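Local coordinates for protein jasmonate-induced oxygenase 2 (Arabidopsis thaliana, PDB 6LSV) that hydroxylates the plant hormone jasmonate to 12-hydroxyjasmonate, using iron(II), 2-oxoglutarate and molecular oxygen, at residues Glu170-Leu175 / Met233-Pro238; Lys174-Ile179 / Phe299-Lys304; Arg181-Asn186 / Asp192-Ala197. All blocks are in the same frame, centred on the assembly; numbering follows the deposited sequence.

Interaction 1. Residues Glu170-Leu175 / Met233-Pro238. With AKG (2-oxoglutaric acid), chain C.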
loop_
_atom_site.group_PDB
_atom_site.type_symbol
_atom_site.label_atom_id
_atom_site.label_comp_id
_atom_site.label_asym_id
_atom_site.label_seq_id
_atom_site.Cartn_x
_atom_site.Cartn_y
_atom_site.Cartn_z
ATOM N N GLU A 170 5.145 15.221 -2.611
ATOM C CA GLU A 170 5.499 16.248 -1.637
ATOM C C GLU A 170 4.391 16.440 -0.610
ATOM O O GLU A 170 4.659 16.558 0.592
ATOM C CB GLU A 170 5.786 17.568 -2.351
ATOM C CG GLU A 170 7.249 17.948 -2.429
ATOM C CD GLU A 170 7.437 19.398 -2.821
ATOM O OE1 GLU A 170 7.268 20.274 -1.948
ATOM O OE2 GLU A 170 7.737 19.660 -4.006
ATOM N N GLU A 171 3.138 16.476 -1.067
ATOM C CA GLU A 171 2.027 16.742 -0.161
ATOM C C GLU A 171 1.802 15.583 0.800
ATOM O O GLU A 171 1.486 15.798 1.976
ATOM C CB GLU A 171 0.760 17.027 -0.967
ATOM C CG GLU A 171 0.770 18.367 -1.683
ATOM C CD GLU A 171 0.875 19.537 -0.723
ATOM O OE1 GLU A 171 1.918 20.225 -0.734
ATOM O OE2 GLU A 171 -0.084 19.764 0.047
ATOM N N LEU A 172 1.961 14.347 0.322
ATOM C CA LEU A 172 1.713 13.191 1.176
ATOM C C LEU A 172 2.867 12.935 2.138
ATOM O O LEU A 172 2.658 12.346 3.203
ATOM C CB LEU A 172 1.430 11.956 0.319
ATOM C CG LEU A 172 -0.060 11.708 0.049
ATOM C CD1 LEU A 172 -0.678 12.846 -0.750
ATOM C CD2 LEU A 172 -0.281 10.400 -0.664
ATOM N N VAL A 173 4.080 13.368 1.793
ATOM C CA VAL A 173 5.171 13.345 2.763
ATOM C C VAL A 173 4.859 14.282 3.925
ATOM O O VAL A 173 5.067 13.936 5.096
ATOM C CB VAL A 173 6.504 13.702 2.078
ATOM C CG1 VAL A 173 7.549 14.117 3.107
ATOM C CG2 VAL A 173 7.010 12.527 1.252
ATOM N N LYS A 174 4.336 15.475 3.621
ATOM C CA LYS A 174 3.943 16.415 4.669
ATOM C C LYS A 174 2.807 15.851 5.516
ATOM O O LYS A 174 2.828 15.947 6.749
ATOM C CB LYS A 174 3.524 17.750 4.048
ATOM C CG LYS A 174 4.663 18.574 3.475
ATOM C CD LYS A 174 4.146 19.865 2.857
ATOM C CE LYS A 174 5.215 20.540 2.010
ATOM N NZ LYS A 174 4.660 21.106 0.746
ATOM N N LEU A 175 1.796 15.276 4.864
ATOM C CA LEU A 175 0.668 14.708 5.592
ATOM C C LEU A 175 1.113 13.561 6.492
ATOM O O LEU A 175 0.618 13.417 7.615
ATOM C CB LEU A 175 -0.399 14.239 4.600
ATOM C CG LEU A 175 -1.552 13.374 5.119
ATOM C CD1 LEU A 175 -2.331 14.093 6.220
ATOM C CD2 LEU A 175 -2.468 12.968 3.973
ATOM N N MET A 233 3.686 3.259 7.207
ATOM C CA MET A 233 2.269 3.494 6.991
ATOM C C MET A 233 2.020 3.716 5.509
ATOM O O MET A 233 2.908 4.151 4.769
ATOM C CB MET A 233 1.741 4.697 7.789
ATOM C CG MET A 233 2.600 5.944 7.712
ATOM S SD MET A 233 1.786 7.374 8.457
ATOM C CE MET A 233 0.537 7.732 7.225
ATOM N N THR A 234 0.802 3.404 5.080
ATOM C CA THR A 234 0.370 3.621 3.709
ATOM C C THR A 234 -0.727 4.673 3.688
ATOM O O THR A 234 -1.677 4.604 4.475
ATOM C CB THR A 234 -0.138 2.324 3.071
ATOM O OG1 THR A 234 0.853 1.298 3.209
ATOM C CG2 THR A 234 -0.440 2.536 1.591
ATOM N N ILE A 235 -0.584 5.651 2.802
ATOM C CA ILE A 235 -1.653 6.592 2.499
ATOM C C ILE A 235 -2.247 6.153 1.168
ATOM O O ILE A 235 -1.591 6.240 0.124
ATOM C CB ILE A 235 -1.148 8.043 2.463
ATOM C CG1 ILE A 235 -0.622 8.450 3.840
ATOM C CG2 ILE A 235 -2.265 8.992 2.051
ATOM C CD1 ILE A 235 -0.013 9.829 3.882
ATOM N N LEU A 236 -3.480 5.657 1.209
ATOM C CA LEU A 236 -4.125 5.020 0.070
ATOM C C LEU A 236 -5.196 5.942 -0.496
ATOM O O LEU A 236 -6.073 6.409 0.240
ATOM C CB LEU A 236 -4.740 3.680 0.486
ATOM C CG LEU A 236 -5.527 2.824 -0.510
ATOM C CD1 LEU A 236 -4.689 2.481 -1.731
ATOM C CD2 LEU A 236 -6.011 1.552 0.177
ATOM N N LEU A 237 -5.119 6.206 -1.802
ATOM C CA LEU A 237 -6.171 6.921 -2.517
ATOM C C LEU A 237 -6.917 5.904 -3.368
ATOM O O LEU A 237 -6.519 5.627 -4.508
ATOM C CB LEU A 237 -5.604 8.048 -3.383
ATOM C CG LEU A 237 -6.657 8.873 -4.130
ATOM C CD1 LEU A 237 -7.779 9.289 -3.188
ATOM C CD2 LEU A 237 -6.032 10.095 -4.791
ATOM N N PRO A 238 -7.984 5.303 -2.859
ATOM C CA PRO A 238 -8.699 4.291 -3.635
ATOM C C PRO A 238 -9.528 4.929 -4.738
ATOM O O PRO A 238 -9.825 6.124 -4.720
ATOM C CB PRO A 238 -9.592 3.606 -2.595
ATOM C CG PRO A 238 -9.804 4.638 -1.543
ATOM C CD PRO A 238 -8.587 5.527 -1.532
HETATM C C1 AKG C . -2.147 -1.487 -2.170
HETATM O O1 AKG C . -1.690 -1.054 -1.084
HETATM O O2 AKG C . -1.359 -1.687 -3.135
HETATM C C2 AKG C . -3.645 -1.788 -2.292
HETATM O O5 AKG C . -4.118 -2.617 -1.589
HETATM C C3 AKG C . -4.549 -1.051 -3.291
HETATM C C4 AKG C . -5.926 -0.832 -2.657
HETATM C C5 AKG C . -6.978 -0.514 -3.721
HETATM O O3 AKG C . -7.978 0.200 -3.448
HETATM O O4 AKG C . -6.840 -0.976 -4.881
#
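Leu-172 and Leu-175 of the long helix 161-186 pack on Ile-235 of strand 233-237 in a small, wholly apolar helix-on-sheet contact, buried on the outer side of the main sheet of the dioxygenase fold. The backbones come closest at Leu-172 and Ile-235, whose CA atoms are 7.5 Å apart, and the two leucines, three residues apart on the helix, present the same flank to the strand.

Ile-235 is shared between them by its two branches. Its CG2 methyl meets the CD2 methyl of Leu-172 at 3.6 Å, the nearest approach of the contact. The other branch is extended, CG1 lying anti to the carbonyl carbon and CD1 continuing the chain (chi1 -63°, chi2 176°); this carries CD1 toward the helix, 4.0 Å from CD2 of Leu-175. The same methyl lies 3.7 Å from the backbone O of Leu-172. Both leucines meet the isoleucine at a slant, methyl against methyl. Phe-263 of the adjoining strand 263-267 touches both Leu-172 and Ile-235 and extends the apolar layer.

The strand has a different task on its other face. Leu-236, the next residue, points away from the helix, and both its methyls lie against 2-oxoglutarate, CD1 and CD2 each 3.7 Å from ligand C4. Pro-238 follows, with CB 3.9 Å from ligand O3. Thr-234 hydrogen-bonds through OG1 to the iron ligand Asp-229. One short strand thus faces a helix with Ile-235 and the cosubstrate and metal site with its neighbours, as expected of the double-stranded beta-helix (jelly-roll) core of 2-oxoglutarate-dependent dioxygenases, backed by a long helix.

Interaction 2. Residues Lys174-Ile179 / Phe299-Lys304. With JAA ({(1R,2R)-3-oxo-2-[(2Z)-pent-2-en-1-yl]cyclopentyl}acetic acid), chain D.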
loop_
_atom_site.group_PDB
_atom_site.type_symbol
_atom_site.label_atom_id
_atom_site.label_comp_id
_atom_site.label_asym_id
_atom_site.label_seq_id
_atom_site.Cartn_x
_atom_site.Cartn_y
_atom_site.Cartn_z
ATOM N N LYS A 174 4.336 15.475 3.621
ATOM C CA LYS A 174 3.943 16.415 4.669
ATOM C C LYS A 174 2.807 15.851 5.516
ATOM O O LYS A 174 2.828 15.947 6.749
ATOM C CB LYS A 174 3.524 17.750 4.048
ATOM C CG LYS A 174 4.663 18.574 3.475
ATOM C CD LYS A 174 4.146 19.865 2.857
ATOM C CE LYS A 174 5.215 20.540 2.010
ATOM N NZ LYS A 174 4.660 21.106 0.746
ATOM N N LEU A 175 1.796 15.276 4.864
ATOM C CA LEU A 175 0.668 14.708 5.592
ATOM C C LEU A 175 1.113 13.561 6.492
ATOM O O LEU A 175 0.618 13.417 7.615
ATOM C CB LEU A 175 -0.399 14.239 4.600
ATOM C CG LEU A 175 -1.552 13.374 5.119
ATOM C CD1 LEU A 175 -2.331 14.093 6.220
ATOM C CD2 LEU A 175 -2.468 12.968 3.973
ATOM N N SER A 176 2.053 12.738 6.020
ATOM C CA SER A 176 2.521 11.624 6.838
ATOM C C SER A 176 3.180 12.119 8.119
ATOM O O SER A 176 2.949 11.559 9.197
ATOM C CB SER A 176 3.487 10.743 6.046
ATOM O OG SER A 176 2.992 10.435 4.754
ATOM N N GLY A 177 4.001 13.168 8.022
ATOM C CA GLY A 177 4.662 13.685 9.210
ATOM C C GLY A 177 3.681 14.114 10.282
ATOM O O GLY A 177 3.897 13.868 11.471
ATOM N N ARG A 178 2.579 14.748 9.872
ATOM C CA ARG A 178 1.541 15.129 10.824
ATOM C C ARG A 178 0.829 13.905 11.387
ATOM O O ARG A 178 0.512 13.859 12.581
ATOM C CB ARG A 178 0.543 16.076 10.154
ATOM C CG ARG A 178 1.050 17.517 10.053
ATOM C CD ARG A 178 0.919 18.087 8.647
ATOM N NE ARG A 178 1.257 19.512 8.606
ATOM C CZ ARG A 178 2.496 19.993 8.512
ATOM N NH1 ARG A 178 3.531 19.164 8.428
ATOM N NH2 ARG A 178 2.701 21.304 8.491
ATOM N N ILE A 179 0.563 12.904 10.543
ATOM C CA ILE A 179 -0.088 11.681 11.009
ATOM C C ILE A 179 0.820 10.928 11.975
ATOM O O ILE A 179 0.354 10.323 12.948
ATOM C CB ILE A 179 -0.492 10.805 9.809
ATOM C CG1 ILE A 179 -1.597 11.477 8.997
ATOM C CG2 ILE A 179 -0.927 9.421 10.276
ATOM C CD1 ILE A 179 -2.015 10.680 7.770
ATOM N N PHE A 299 0.676 5.258 -1.434
ATOM C CA PHE A 299 1.863 5.973 -0.990
ATOM C C PHE A 299 2.395 5.300 0.268
ATOM O O PHE A 299 1.651 5.106 1.236
ATOM C CB PHE A 299 1.528 7.443 -0.729
ATOM C CG PHE A 299 2.652 8.238 -0.128
ATOM C CD1 PHE A 299 2.761 8.381 1.247
ATOM C CD2 PHE A 299 3.584 8.866 -0.939
ATOM C CE1 PHE A 299 3.789 9.118 1.803
ATOM C CE2 PHE A 299 4.614 9.604 -0.390
ATOM C CZ PHE A 299 4.717 9.729 0.984
ATOM N N PHE A 300 3.674 4.934 0.248
ATOM C CA PHE A 300 4.309 4.225 1.353
ATOM C C PHE A 300 5.256 5.172 2.080
ATOM O O PHE A 300 6.168 5.738 1.467
ATOM C CB PHE A 300 5.063 2.991 0.856
ATOM C CG PHE A 300 4.218 2.036 0.062
ATOM C CD1 PHE A 300 3.125 1.400 0.636
ATOM C CD2 PHE A 300 4.522 1.768 -1.260
ATOM C CE1 PHE A 300 2.351 0.514 -0.102
ATOM C CE2 PHE A 300 3.759 0.885 -1.997
ATOM C CZ PHE A 300 2.671 0.257 -1.417
ATOM N N TYR A 301 5.035 5.338 3.382
ATOM C CA TYR A 301 5.892 6.144 4.247
ATOM C C TYR A 301 6.687 5.185 5.127
ATOM O O TYR A 301 6.123 4.530 6.011
ATOM C CB TYR A 301 5.055 7.112 5.080
ATOM C CG TYR A 301 5.846 8.199 5.765
ATOM C CD1 TYR A 301 6.318 9.297 5.055
ATOM C CD2 TYR A 301 6.106 8.136 7.127
ATOM C CE1 TYR A 301 7.028 10.303 5.686
ATOM C CE2 TYR A 301 6.820 9.132 7.763
ATOM C CZ TYR A 301 7.280 10.211 7.038
ATOM O OH TYR A 301 7.991 11.203 7.673
ATOM N N ASN A 302 7.992 5.104 4.889
ATOM C CA ASN A 302 8.757 4.015 5.465
ATOM C C ASN A 302 9.901 4.530 6.327
ATOM O O ASN A 302 10.396 5.640 6.115
ATOM C CB ASN A 302 9.321 3.117 4.358
ATOM C CG ASN A 302 8.235 2.489 3.510
ATOM O OD1 ASN A 302 7.168 2.136 4.012
ATOM N ND2 ASN A 302 8.497 2.352 2.217
ATOM N N PRO A 303 10.336 3.750 7.312
ATOM C CA PRO A 303 11.554 4.111 8.042
ATOM C C PRO A 303 12.772 3.975 7.148
ATOM O O PRO A 303 12.787 3.183 6.203
ATOM C CB PRO A 303 11.593 3.101 9.196
ATOM C CG PRO A 303 10.788 1.944 8.720
ATOM C CD PRO A 303 9.727 2.507 7.819
ATOM N N LYS A 304 13.793 4.777 7.448
ATOM C CA LYS A 304 15.092 4.626 6.800
ATOM C C LYS A 304 15.509 3.157 6.784
ATOM O O LYS A 304 15.522 2.490 7.822
ATOM C CB LYS A 304 16.123 5.482 7.540
ATOM C CG LYS A 304 17.434 5.689 6.814
ATOM C CD LYS A 304 18.287 6.735 7.520
ATOM C CE LYS A 304 19.655 6.868 6.874
ATOM N NZ LYS A 304 20.391 5.576 6.858
HETATM O O01 JAA D . 5.272 -3.273 -5.293
HETATM O O02 JAA D . 8.919 -1.396 -0.428
HETATM O O03 JAA D . 10.011 -3.205 -0.940
HETATM C C04 JAA D . 7.246 -2.778 -2.595
HETATM C C05 JAA D . 5.942 -3.550 -3.185
HETATM C C06 JAA D . 8.362 -3.104 -3.622
HETATM C C07 JAA D . 7.721 -3.571 -4.753
HETATM C C08 JAA D . 6.111 -3.438 -4.471
HETATM C C09 JAA D . 4.588 -2.850 -2.728
HETATM C C10 JAA D . 7.613 -3.249 -1.298
HETATM C C11 JAA D . 4.128 -3.418 -1.385
HETATM C C12 JAA D . 8.921 -2.579 -0.864
HETATM C C13 JAA D . 2.887 -3.820 -1.188
HETATM C C14 JAA D . 1.843 -3.744 -2.299
HETATM C C15 JAA D . 1.175 -5.109 -2.466
#
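Ser-176 of helix 161-186 sits against two aromatic rings of strand 294-302, and its CH-pi contact with Tyr-301 dominates. The serine CB stands over one face of the Tyr-301 ring, 3.5 Å from the centroid and 17° off the ring normal, with its closest approach to CD1 at 3.3 Å. The tyrosine ring reaches the helix because CG is anti to the backbone N (chi1 -167°). Helix and strand axes pass 9.8 Å apart at 52°.

Packing of the serine oxygen comes next: Ser-176 OG lies 3.3 Å from CE1 of Phe-299, approaching that ring obliquely. Gly-177 adds a looser backbone contact, CA to Tyr-301 OH.

The polar needs of both side chains are met elsewhere. Ser-176 OG hydrogen-bonds to the carbonyl of Leu-172 one turn back in the helix, and Gln-195 NE2 bonds to Tyr-301 OH. Between the two aromatics, Phe-300 points to the opposite side of the strand, where its CZ lies 3.9 Å from C09 of jasmonate. With the hydroxyls engaged outside the contact, helix and strand are probably held together here mainly by dispersion and the CH-pi contact, on the side of the strand turned away from the substrate.

Interaction 3. Residues Arg181-Asn186 / Asp192-Ala197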
loop_
_atom_site.group_PDB
_atom_site.type_symbol
_atom_site.label_atom_id
_atom_site.label_comp_id
_atom_site.label_asym_id
_atom_site.label_seq_id
_atom_site.Cartn_x
_atom_site.Cartn_y
_atom_site.Cartn_z
ATOM N N ARG A 181 2.702 12.209 14.127
ATOM C CA ARG A 181 2.619 12.855 15.431
ATOM C C ARG A 181 1.386 12.400 16.200
ATOM O O ARG A 181 1.425 12.274 17.429
ATOM C CB ARG A 181 2.625 14.375 15.264
ATOM C CG ARG A 181 3.880 14.913 14.599
ATOM C CD ARG A 181 4.164 16.344 15.014
ATOM N NE ARG A 181 3.054 17.237 14.700
ATOM C CZ ARG A 181 2.929 17.894 13.549
ATOM N NH1 ARG A 181 3.846 17.755 12.598
ATOM N NH2 ARG A 181 1.884 18.688 13.347
ATOM N N VAL A 182 0.280 12.150 15.497
ATOM C CA VAL A 182 -0.909 11.636 16.170
ATOM C C VAL A 182 -0.696 10.186 16.592
ATOM O O VAL A 182 -1.084 9.786 17.697
ATOM C CB VAL A 182 -2.146 11.798 15.268
ATOM C CG1 VAL A 182 -3.367 11.148 15.910
ATOM C CG2 VAL A 182 -2.410 13.274 14.988
ATOM N N LEU A 183 -0.070 9.380 15.728
ATOM C CA LEU A 183 0.191 7.984 16.069
ATOM C C LEU A 183 1.083 7.874 17.299
ATOM O O LEU A 183 0.837 7.042 18.182
ATOM C CB LEU A 183 0.830 7.263 14.880
ATOM C CG LEU A 183 -0.042 7.071 13.638
ATOM C CD1 LEU A 183 0.709 6.278 12.580
ATOM C CD2 LEU A 183 -1.344 6.383 14.000
ATOM N N SER A 184 2.124 8.711 17.370
ATOM C CA SER A 184 3.023 8.709 18.522
ATOM C C SER A 184 2.289 9.118 19.793
ATOM O O SER A 184 2.375 8.440 20.824
ATOM C CB SER A 184 4.191 9.669 18.288
ATOM O OG SER A 184 4.978 9.295 17.175
ATOM N N THR A 185 1.597 10.258 19.746
ATOM C CA THR A 185 0.919 10.781 20.925
ATOM C C THR A 185 -0.091 9.779 21.467
ATOM O O THR A 185 -0.182 9.573 22.683
ATOM C CB THR A 185 0.241 12.098 20.563
ATOM O OG1 THR A 185 1.238 13.110 20.389
ATOM C CG2 THR A 185 -0.731 12.520 21.643
ATOM N N ASN A 186 -0.843 9.125 20.579
ATOM C CA ASN A 186 -1.848 8.170 21.025
ATOM C C ASN A 186 -1.241 7.005 21.797
ATOM O O ASN A 186 -1.963 6.320 22.526
ATOM C CB ASN A 186 -2.649 7.658 19.827
ATOM C CG ASN A 186 -3.881 8.498 19.553
ATOM O OD1 ASN A 186 -4.665 8.779 20.458
ATOM N ND2 ASN A 186 -4.055 8.910 18.303
ATOM N N ASP A 192 6.949 13.354 18.603
ATOM C CA ASP A 192 7.862 13.101 17.495
ATOM C C ASP A 192 8.642 11.801 17.670
ATOM O O ASP A 192 9.689 11.623 17.040
ATOM C CB ASP A 192 8.822 14.281 17.317
ATOM C CG ASP A 192 9.885 14.345 18.403
ATOM O OD1 ASP A 192 9.596 13.954 19.555
ATOM O OD2 ASP A 192 11.011 14.794 18.103
ATOM N N LYS A 193 8.141 10.882 18.502
ATOM C CA LYS A 193 8.865 9.640 18.763
ATOM C C LYS A 193 8.921 8.748 17.524
ATOM O O LYS A 193 9.969 8.164 17.226
ATOM C CB LYS A 193 8.227 8.902 19.942
ATOM C CG LYS A 193 8.932 7.612 20.345
ATOM C CD LYS A 193 10.429 7.812 20.573
ATOM C CE LYS A 193 10.715 8.750 21.739
ATOM N NZ LYS A 193 12.178 8.941 21.976
ATOM N N PHE A 194 7.810 8.631 16.789
ATOM C CA PHE A 194 7.814 7.827 15.567
ATOM C C PHE A 194 8.738 8.431 14.519
ATOM O O PHE A 194 9.552 7.724 13.914
ATOM C CB PHE A 194 6.399 7.694 15.004
ATOM C CG PHE A 194 5.604 6.578 15.610
ATOM C CD1 PHE A 194 5.940 6.058 16.848
ATOM C CD2 PHE A 194 4.510 6.054 14.943
ATOM C CE1 PHE A 194 5.205 5.030 17.406
ATOM C CE2 PHE A 194 3.771 5.026 15.497
ATOM C CZ PHE A 194 4.121 4.512 16.731
ATOM N N GLN A 195 8.612 9.742 14.280
ATOM C CA GLN A 195 9.506 10.412 13.342
ATOM C C GLN A 195 10.962 10.183 13.709
ATOM O O GLN A 195 11.818 10.063 12.824
ATOM C CB GLN A 195 9.204 11.909 13.301
ATOM C CG GLN A 195 9.719 12.588 12.050
ATOM C CD GLN A 195 8.934 12.177 10.830
ATOM O OE1 GLN A 195 7.705 12.245 10.825
ATOM N NE2 GLN A 195 9.633 11.735 9.789
ATOM N N GLU A 196 11.255 10.115 15.007
ATOM C CA GLU A 196 12.597 9.785 15.467
ATOM C C GLU A 196 12.983 8.368 15.056
ATOM O O GLU A 196 14.037 8.149 14.444
ATOM C CB GLU A 196 12.654 9.944 16.985
ATOM C CG GLU A 196 13.968 10.424 17.553
ATOM C CD GLU A 196 13.910 10.544 19.067
ATOM O OE1 GLU A 196 14.225 9.549 19.755
ATOM O OE2 GLU A 196 13.533 11.628 19.568
ATOM N N ALA A 197 12.125 7.393 15.372
ATOM C CA ALA A 197 12.443 5.993 15.108
ATOM C C ALA A 197 12.611 5.715 13.621
ATOM O O ALA A 197 13.376 4.822 13.242
ATOM C CB ALA A 197 11.354 5.094 15.692
#
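Ser-184 and Phe-194 join two successive helices packed steeply across each other over a short loop: the C-terminal end of helix 161-186 meets the short helix 193-197, the axes 8.6 Å apart and crossing at 111°. The tight part lies around Phe-194. Its ring lies beneath the backbone of Ser-184, whose CA stands 4.3 Å above the ring plane, over the centre. Leu-183 closes in obliquely, CB 3.7 Å from Phe-194 CE2. Met-180 and Leu-187 of the same corner, with Ile-271 of helix 269-274, also touch the phenylalanine, so the ring is buried among apolar groups.

On the other flank the packing gives way to charged side chains. The aliphatic chain of Lys-193 bends forward along its own helix, taking NZ away from helix 161-186 to a salt bridge with Glu-196 OE1 (3.1 Å). Asp-192 occupies the N-cap position of helix 193-197 without its carboxylate capping it, and its side chain points away from the longer helix.

Near that helix start, a serine hydroxyl takes up a backbone N-H: Ser-184 OG, itself bonded to the carbonyl of Met-180, accepts Phe-194 N at 2.9 Å with an N-H...O angle of 153°.

Helix 161-186 runs through all three contacts. Interactions 1 and 2 share Lys-174 and Leu-175 and land on adjacent strands of one sheet, their centres about 7 Å apart; probable backbone hydrogen bonds join them, Ile-235 N to Phe-299 O and Met-233 O to Tyr-301 N, both 2.8 Å. The opposite sides of both strands line the cosubstrate and substrate pockets, while the side chain of Ile-235 remains about 11 Å from the iron. Interaction 3 lies at the helix's C-terminal end, away from these sites, its centre about 11 Å from that of interaction 2; Gln-195 NE2 bridges the two through a probable 2.7 Å hydrogen bond with Tyr-301 OH.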